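Local coordinates for protein glycoside hydrolase (Streptococcus pneumoniae serotype 4, PDB 6ORH) that probably hydrolyses alpha-L-fucosidic linkages as a family 29 glycoside hydrolase, helping to break down host-derived carbohydrate antigens, at residues A331-C344 and S355-D369. The protein carries 2 engineered substitutions. Numbering follows the deposited sequence.
Sequences AEVSGPALSADFAC and SWASDADLPIQLELD
The side chain of Trp356 meets the 331-344 segment atom by atom, a worked example of one aromatic side chain tying a loop to a sheet. Trp356 CB lies 3.6 Å from Ala343 O. With CG anti to the backbone N (chi1 162°), the ring is placed so that CD1 comes 3.4 Å from Phe342 O and close to Cys344 CA. NE1 then donates a short, nearly straight hydrogen bond to Pro336 O (2.7 Å, 165°), the acceptor lying in the ring plane and the donor in the carbonyl plane. This in-plane bond helps fix the indole's rotation. Cys344 SG approaches the five-membered ring obliquely, 4.5 Å from its centroid, while CE2 and CZ2 lie beside Pro336 O at the ring edge. Ser358 N sits over one face and Leu366 CD1 over the opposite one, both toward the rim.

Beside this, Leu338 N donates to Ala357 O, and the Pro336 ring packs its CG 3.8 Å from Ile364 CG2. Farther along, Glu332 and Ser334 form antiparallel hydrogen-bonded pairs with Asp369 and Glu367; the non-hydrogen-bonded pair Val333-Leu368 between them turns its side chains to the opposite face, Val333 CG2 3.9 Å from Leu368 CG. Within the chain, strand 332-334 edges one sheet and strand 356-357 the other, and Trp356 touches Ile433 and Leu442, one from each: the antiparallel sheets of an F5/8 type C, galactose-binding-like beta-sandwich.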
ATOM      1  N   ALA A 331       9.711 -24.381  14.871  1.00 30.31           N
ATOM      2  CA  ALA A 331       8.881 -23.798  15.918  1.00 26.82           C
ATOM      3  C   ALA A 331       7.654 -24.672  16.198  1.00 28.41           C
ATOM      4  O   ALA A 331       7.087 -25.286  15.293  1.00 29.11           O
ATOM      5  CB  ALA A 331       8.477 -22.394  15.526  1.00 26.60           C
ATOM      6  N   GLU A 332       7.229 -24.692  17.465  1.00 28.83           N
ATOM      7  CA  GLU A 332       6.022 -25.382  17.892  1.00 31.82           C
ATOM      8  C   GLU A 332       4.810 -24.533  17.514  1.00 28.81           C
ATOM      9  O   GLU A 332       4.766 -23.361  17.854  1.00 26.67           O
ATOM     10  CB  GLU A 332       6.051 -25.565  19.410  1.00 38.65           C
ATOM     11  CG  GLU A 332       6.460 -26.963  19.850  1.00 50.93           C
ATOM     12  CD  GLU A 332       5.267 -27.838  20.204  1.00 58.40           C
ATOM     13  OE1 GLU A 332       4.966 -28.776  19.424  1.00 57.89           O
ATOM     14  OE2 GLU A 332       4.625 -27.568  21.251  1.00 64.14           O
ATOM     15  N   VAL A 333       3.823 -25.141  16.847  1.00 25.85           N
ATOM     16  CA  VAL A 333       2.626 -24.413  16.441  1.00 24.93           C
ATOM     17  C   VAL A 333       1.393 -25.015  17.109  1.00 24.52           C
ATOM     18  O   VAL A 333       1.174 -26.221  17.047  1.00 28.57           O
ATOM     19  CB  VAL A 333       2.474 -24.431  14.904  1.00 24.29           C
ATOM     20  CG1 VAL A 333       1.295 -23.563  14.483  1.00 25.54           C
ATOM     21  CG2 VAL A 333       3.735 -23.985  14.189  1.00 23.39           C
ATOM     22  N   SER A 334       0.545 -24.172  17.705  1.00 23.49           N
ATOM     23  CA  SER A 334      -0.711 -24.641  18.271  1.00 23.17           C
ATOM     24  C   SER A 334      -1.868 -23.875  17.649  1.00 22.79           C
ATOM     25  O   SER A 334      -1.696 -22.763  17.146  1.00 24.90           O
ATOM     26  CB  SER A 334      -0.749 -24.452  19.752  1.00 24.88           C
ATOM     27  OG  SER A 334      -0.271 -23.165  20.059  1.00 25.83           O
ATOM     28  N   GLY A 335      -3.044 -24.469  17.795  1.00 21.59           N
ATOM     29  CA  GLY A 335      -4.252 -23.931  17.214  1.00 20.40           C
ATOM     30  C   GLY A 335      -5.058 -25.072  16.635  1.00 20.11           C
ATOM     31  O   GLY A 335      -4.696 -26.250  16.766  1.00 21.34           O
ATOM     32  N   PRO A 336      -6.205 -24.767  16.011  1.00 19.84           N
ATOM     33  CA  PRO A 336      -7.072 -25.820  15.502  1.00 19.84           C
ATOM     34  C   PRO A 336      -6.470 -26.428  14.240  1.00 19.58           C
ATOM     35  O   PRO A 336      -5.722 -25.764  13.505  1.00 19.23           O
ATOM     36  CB  PRO A 336      -8.387 -25.075  15.275  1.00 20.27           C
ATOM     37  CG  PRO A 336      -7.954 -23.669  14.946  1.00 20.71           C
ATOM     38  CD  PRO A 336      -6.717 -23.400  15.785  1.00 19.56           C
ATOM     39  N   ALA A 337      -6.781 -27.700  13.998  1.00 17.40           N
ATOM     40  CA  ALA A 337      -6.331 -28.360  12.786  1.00 19.25           C
ATOM     41  C   ALA A 337      -7.314 -29.460  12.411  1.00 19.58           C
ATOM     42  O   ALA A 337      -7.851 -30.155  13.271  1.00 20.64           O
ATOM     43  CB  ALA A 337      -4.908 -28.884  12.901  1.00 18.17           C
ATOM     44  N   LEU A 338      -7.505 -29.627  11.105  1.00 18.61           N
ATOM     45  CA  LEU A 338      -8.567 -30.462  10.582  1.00 21.64           C
ATOM     46  C   LEU A 338      -8.358 -31.913  11.016  1.00 20.82           C
ATOM     47  O   LEU A 338      -9.325 -32.602  11.345  1.00 21.30           O
ATOM     48  CB  LEU A 338      -8.544 -30.339   9.049  1.00 21.67           C
ATOM     49  CG  LEU A 338      -9.615 -31.116   8.287  1.00 24.98           C
ATOM     50  CD1 LEU A 338     -11.007 -30.647   8.690  1.00 27.83           C
ATOM     51  CD2 LEU A 338      -9.417 -30.924   6.793  1.00 27.67           C
ATOM     52  N   SER A 339      -7.094 -32.349  10.968  1.00 20.86           N
ATOM     53  CA  SER A 339      -6.706 -33.743  11.181  1.00 20.60           C
ATOM     54  C   SER A 339      -5.189 -33.817  11.322  1.00 19.51           C
ATOM     55  O   SER A 339      -4.478 -32.852  11.091  1.00 20.31           O
ATOM     56  CB  SER A 339      -7.172 -34.616  10.026  1.00 21.39           C
ATOM     57  OG  SER A 339      -6.327 -34.456   8.904  1.00 21.67           O
ATOM     58  N   ALA A 340      -4.668 -34.998  11.704  1.00 19.36           N
ATOM     59  CA  ALA A 340      -3.233 -35.225  11.734  1.00 20.03           C
ATOM     60  C   ALA A 340      -2.575 -34.971  10.378  1.00 19.40           C
ATOM     61  O   ALA A 340      -1.427 -34.543  10.315  1.00 22.04           O
ATOM     62  CB  ALA A 340      -2.970 -36.648  12.230  1.00 21.07           C
ATOM     63  N   ASP A 341      -3.298 -35.268   9.290  1.00 21.77           N
ATOM     64  CA  ASP A 341      -2.767 -35.105   7.945  1.00 20.97           C
ATOM     65  C   ASP A 341      -2.642 -33.614   7.588  1.00 20.53           C
ATOM     66  O   ASP A 341      -1.878 -33.284   6.684  1.00 21.08           O
ATOM     67  CB  ASP A 341      -3.623 -35.846   6.918  1.00 22.28           C
ATOM     68  CG  ASP A 341      -3.496 -37.366   6.958  1.00 26.53           C
ATOM     69  OD1 ASP A 341      -2.584 -37.862   7.634  1.00 27.01           O
ATOM     70  OD2 ASP A 341      -4.293 -38.035   6.297  1.00 31.11           O
ATOM     71  N   PHE A 342      -3.336 -32.745   8.336  1.00 21.06           N
ATOM     72  CA  PHE A 342      -3.300 -31.295   8.116  1.00 20.58           C
ATOM     73  C   PHE A 342      -2.877 -30.584   9.403  1.00 20.76           C
ATOM     74  O   PHE A 342      -3.397 -29.529   9.753  1.00 18.69           O
ATOM     75  CB  PHE A 342      -4.672 -30.810   7.615  1.00 21.90           C
ATOM     76  CG  PHE A 342      -4.960 -31.315   6.224  1.00 22.99           C
ATOM     77  CD1 PHE A 342      -4.351 -30.730   5.128  1.00 22.71           C
ATOM     78  CD2 PHE A 342      -5.765 -32.430   6.022  1.00 24.49           C
ATOM     79  CE1 PHE A 342      -4.568 -31.229   3.850  1.00 26.32           C
ATOM     80  CE2 PHE A 342      -5.983 -32.928   4.746  1.00 27.39           C
ATOM     81  CZ  PHE A 342      -5.384 -32.327   3.658  1.00 26.11           C
ATOM     82  N   ALA A 343      -1.933 -31.188  10.144  1.00 18.86           N
ATOM     83  CA  ALA A 343      -1.599 -30.685  11.463  1.00 19.05           C
ATOM     84  C   ALA A 343      -0.834 -29.358  11.410  1.00 17.33           C
ATOM     85  O   ALA A 343      -0.116 -29.060  10.454  1.00 19.71           O
ATOM     86  CB  ALA A 343      -0.790 -31.735  12.215  1.00 18.63           C
ATOM     87  N   CYS A 344      -0.935 -28.604  12.507  1.00 19.37           N
ATOM     88  CA  CYS A 344      -0.237 -27.343  12.660  1.00 18.91           C
ATOM     89  C   CYS A 344       1.270 -27.477  12.459  1.00 20.68           C
ATOM     90  O   CYS A 344       1.902 -26.573  11.917  1.00 19.60           O
ATOM     91  CB  CYS A 344      -0.478 -26.732  14.037  1.00 20.43           C
ATOM     92  SG  CYS A 344      -2.206 -26.353  14.407  1.00 23.16           S
ATOM     93  N   SER A 355       1.125 -29.794   4.831  1.00 29.72           N
ATOM     94  CA  SER A 355       0.367 -28.552   4.962  1.00 27.46           C
ATOM     95  C   SER A 355      -0.641 -28.633   6.114  1.00 22.56           C
ATOM     96  O   SER A 355      -0.945 -29.719   6.612  1.00 22.89           O
ATOM     97  CB  SER A 355      -0.345 -28.238   3.687  1.00 27.70           C
ATOM     98  OG  SER A 355      -1.489 -29.056   3.600  1.00 31.36           O
ATOM     99  N   TRP A 356      -1.164 -27.460   6.509  1.00 19.36           N
ATOM    100  CA  TRP A 356      -2.123 -27.305   7.587  1.00 18.57           C
ATOM    101  C   TRP A 356      -3.442 -26.802   7.001  1.00 18.54           C
ATOM    102  O   TRP A 356      -3.428 -26.111   5.990  1.00 19.03           O
ATOM    103  CB  TRP A 356      -1.607 -26.313   8.647  1.00 18.76           C
ATOM    104  CG  TRP A 356      -2.677 -25.786   9.553  1.00 18.94           C
ATOM    105  CD1 TRP A 356      -3.113 -26.331  10.731  1.00 17.35           C
ATOM    106  CD2 TRP A 356      -3.495 -24.610   9.341  1.00 17.82           C
ATOM    107  NE1 TRP A 356      -4.129 -25.579  11.273  1.00 17.38           N
ATOM    108  CE2 TRP A 356      -4.386 -24.514  10.436  1.00 18.36           C
ATOM    109  CE3 TRP A 356      -3.574 -23.642   8.325  1.00 18.19           C
ATOM    110  CZ2 TRP A 356      -5.333 -23.491  10.553  1.00 19.91           C
ATOM    111  CZ3 TRP A 356      -4.505 -22.620   8.456  1.00 17.72           C
ATOM    112  CH2 TRP A 356      -5.368 -22.531   9.553  1.00 19.46           C
ATOM    113  N   ALA A 357      -4.546 -27.189   7.631  1.00 17.55           N
ATOM    114  CA  ALA A 357      -5.894 -26.743   7.287  1.00 17.70           C
ATOM    115  C   ALA A 357      -6.747 -26.820   8.542  1.00 19.74           C
ATOM    116  O   ALA A 357      -6.411 -27.563   9.473  1.00 19.72           O
ATOM    117  CB  ALA A 357      -6.478 -27.594   6.181  1.00 17.39           C
ATOM    118  N   SER A 358      -7.823 -26.022   8.591  1.00 18.66           N
ATOM    119  CA  SER A 358      -8.785 -26.076   9.681  1.00 18.63           C
ATOM    120  C   SER A 358     -10.166 -25.660   9.183  1.00 21.36           C
ATOM    121  O   SER A 358     -10.293 -24.668   8.459  1.00 20.87           O
ATOM    122  CB  SER A 358      -8.375 -25.205  10.825  1.00 17.20           C
ATOM    123  OG  SER A 358      -9.352 -25.293  11.859  1.00 19.56           O
ATOM    124  N   ASP A 359     -11.190 -26.410   9.604  1.00 21.19           N
ATOM    125  CA  ASP A 359     -12.575 -26.067   9.322  1.00 22.65           C
ATOM    126  C   ASP A 359     -13.201 -25.382  10.539  1.00 21.03           C
ATOM    127  O   ASP A 359     -14.424 -25.276  10.633  1.00 22.03           O
ATOM    128  CB  ASP A 359     -13.358 -27.314   8.888  1.00 24.96           C
ATOM    129  CG  ASP A 359     -13.368 -28.398   9.954  1.00 29.41           C
ATOM    130  OD1 ASP A 359     -12.646 -28.237  10.961  1.00 29.45           O
ATOM    131  OD2 ASP A 359     -14.067 -29.413   9.759  1.00 33.83           O
ATOM    132  N   ALA A 360     -12.372 -24.914  11.480  1.00 20.47           N
ATOM    133  CA  ALA A 360     -12.873 -24.244  12.673  1.00 19.80           C
ATOM    134  C   ALA A 360     -13.510 -22.908  12.297  1.00 22.15           C
ATOM    135  O   ALA A 360     -13.192 -22.353  11.246  1.00 22.92           O
ATOM    136  CB  ALA A 360     -11.767 -24.018  13.672  1.00 21.62           C
ATOM    137  N   ASP A 361     -14.378 -22.388  13.170  1.00 22.29           N
ATOM    138  CA  ASP A 361     -14.975 -21.073  12.956  1.00 22.75           C
ATOM    139  C   ASP A 361     -13.889 -19.999  13.000  1.00 21.66           C
ATOM    140  O   ASP A 361     -12.985 -20.059  13.832  1.00 22.68           O
ATOM    141  CB  ASP A 361     -15.978 -20.745  14.068  1.00 24.70           C
ATOM    142  CG  ASP A 361     -17.240 -21.590  14.044  1.00 27.99           C
ATOM    143  OD1 ASP A 361     -17.453 -22.308  13.053  1.00 27.04           O
ATOM    144  OD2 ASP A 361     -18.014 -21.509  15.031  1.00 33.96           O
ATOM    145  N   LEU A 362     -14.020 -18.977  12.141  1.00 21.90           N
ATOM    146  CA  LEU A 362     -13.093 -17.858  12.202  1.00 20.76           C
ATOM    147  C   LEU A 362     -13.521 -16.913  13.323  1.00 19.44           C
ATOM    148  O   LEU A 362     -14.715 -16.849  13.650  1.00 20.00           O
ATOM    149  CB  LEU A 362     -13.064 -17.139  10.846  1.00 22.10           C
ATOM    150  CG  LEU A 362     -12.705 -17.960   9.602  1.00 25.90           C
ATOM    151  CD1 LEU A 362     -12.378 -17.019   8.470  1.00 27.13           C
ATOM    152  CD2 LEU A 362     -11.519 -18.875   9.812  1.00 27.24           C
ATOM    153  N   PRO A 363     -12.579 -16.191  13.972  1.00 20.84           N
ATOM    154  CA  PRO A 363     -11.157 -16.230  13.602  1.00 19.96           C
ATOM    155  C   PRO A 363     -10.377 -17.475  14.020  1.00 21.07           C
ATOM    156  O   PRO A 363     -10.646 -18.090  15.066  1.00 20.30           O
ATOM    157  CB  PRO A 363     -10.581 -14.995  14.300  1.00 19.90           C
ATOM    158  CG  PRO A 363     -11.445 -14.836  15.542  1.00 20.08           C
ATOM    159  CD  PRO A 363     -12.829 -15.277  15.105  1.00 18.40           C
ATOM    160  N   ILE A 364      -9.425 -17.868  13.160  1.00 19.17           N
ATOM    161  CA  ILE A 364      -8.511 -18.961  13.479  1.00 18.26           C
ATOM    162  C   ILE A 364      -7.166 -18.401  13.922  1.00 20.12           C
ATOM    163  O   ILE A 364      -6.521 -17.618  13.219  1.00 17.78           O
ATOM    164  CB  ILE A 364      -8.399 -19.970  12.315  1.00 16.35           C
ATOM    165  CG1 ILE A 364      -9.672 -20.796  12.137  1.00 19.06           C
ATOM    166  CG2 ILE A 364      -7.176 -20.883  12.509  1.00 18.82           C
ATOM    167  CD1 ILE A 364      -9.749 -21.588  10.850  1.00 20.89           C
ATOM    168  N   GLN A 365      -6.712 -18.858  15.097  1.00 20.07           N
ATOM    169  CA  GLN A 365      -5.501 -18.313  15.669  1.00 20.96           C
ATOM    170  C   GLN A 365      -4.452 -19.415  15.747  1.00 20.98           C
ATOM    171  O   GLN A 365      -4.654 -20.394  16.471  1.00 22.98           O
ATOM    172  CB  GLN A 365      -5.809 -17.759  17.058  1.00 21.52           C
ATOM    173  CG  GLN A 365      -4.576 -17.225  17.765  1.00 21.35           C
ATOM    174  CD  GLN A 365      -5.008 -16.412  18.954  1.00 27.87           C
ATOM    175  OE1 GLN A 365      -5.715 -15.412  18.815  1.00 30.91           O
ATOM    176  NE2 GLN A 365      -4.654 -16.886  20.136  1.00 31.42           N
ATOM    177  N   LEU A 366      -3.366 -19.246  14.984  1.00 18.42           N
ATOM    178  CA  LEU A 366      -2.194 -20.118  15.068  1.00 18.96           C
ATOM    179  C   LEU A 366      -1.137 -19.401  15.901  1.00 20.45           C
ATOM    180  O   LEU A 366      -0.835 -18.235  15.661  1.00 21.50           O
ATOM    181  CB  LEU A 366      -1.659 -20.392  13.652  1.00 18.15           C
ATOM    182  CG  LEU A 366      -2.572 -21.224  12.763  1.00 19.32           C
ATOM    183  CD1 LEU A 366      -2.178 -21.094  11.290  1.00 19.14           C
ATOM    184  CD2 LEU A 366      -2.532 -22.684  13.221  1.00 21.94           C
ATOM    185  N   GLU A 367      -0.557 -20.088  16.902  1.00 18.25           N
ATOM    186  CA  GLU A 367       0.486 -19.454  17.698  1.00 19.41           C
ATOM    187  C   GLU A 367       1.774 -20.254  17.541  1.00 18.82           C
ATOM    188  O   GLU A 367       1.750 -21.493  17.666  1.00 20.84           O
ATOM    189  CB  GLU A 367       0.078 -19.405  19.175  1.00 19.74           C
ATOM    190  CG  GLU A 367       1.094 -18.682  20.054  1.00 21.80           C
ATOM    191  CD  GLU A 367       0.575 -18.372  21.452  1.00 24.65           C
ATOM    192  OE1 GLU A 367      -0.597 -17.996  21.579  1.00 24.04           O
ATOM    193  OE2 GLU A 367       1.343 -18.526  22.426  1.00 28.53           O
ATOM    194  N   LEU A 368       2.864 -19.542  17.239  1.00 19.07           N
ATOM    195  CA  LEU A 368       4.181 -20.157  17.096  1.00 20.74           C
ATOM    196  C   LEU A 368       4.977 -19.841  18.352  1.00 21.42           C
ATOM    197  O   LEU A 368       4.976 -18.697  18.805  1.00 21.66           O
ATOM    198  CB  LEU A 368       4.938 -19.580  15.893  1.00 21.66           C
ATOM    199  CG  LEU A 368       4.528 -20.138  14.530  1.00 23.59           C
ATOM    200  CD1 LEU A 368       3.179 -19.570  14.125  1.00 27.08           C
ATOM    201  CD2 LEU A 368       5.555 -19.793  13.465  1.00 23.43           C
ATOM    202  N   ASP A 369       5.687 -20.862  18.866  1.00 22.94           N
ATOM    203  CA  ASP A 369       6.665 -20.691  19.932  1.00 23.20           C
ATOM    204  C   ASP A 369       8.034 -21.064  19.369  1.00 21.81           C
ATOM    205  O   ASP A 369       8.264 -22.223  19.058  1.00 23.36           O
ATOM    206  CB  ASP A 369       6.308 -21.576  21.137  1.00 23.00           C
ATOM    207  CG  ASP A 369       7.266 -21.401  22.315  1.00 26.66           C
ATOM    208  OD1 ASP A 369       8.328 -20.773  22.145  1.00 22.55           O
ATOM    209  OD2 ASP A 369       6.922 -21.888  23.409  1.00 31.90           O
TER
HETATM  210  O   HOH W   1      -3.718 -20.746  18.976  1.00 30.23           O
HETATM  211  O   HOH W   2       2.749 -22.688  20.186  1.00 31.24           O
HETATM  212  O   HOH W   3      -0.876 -31.988   4.430  1.00 29.78           O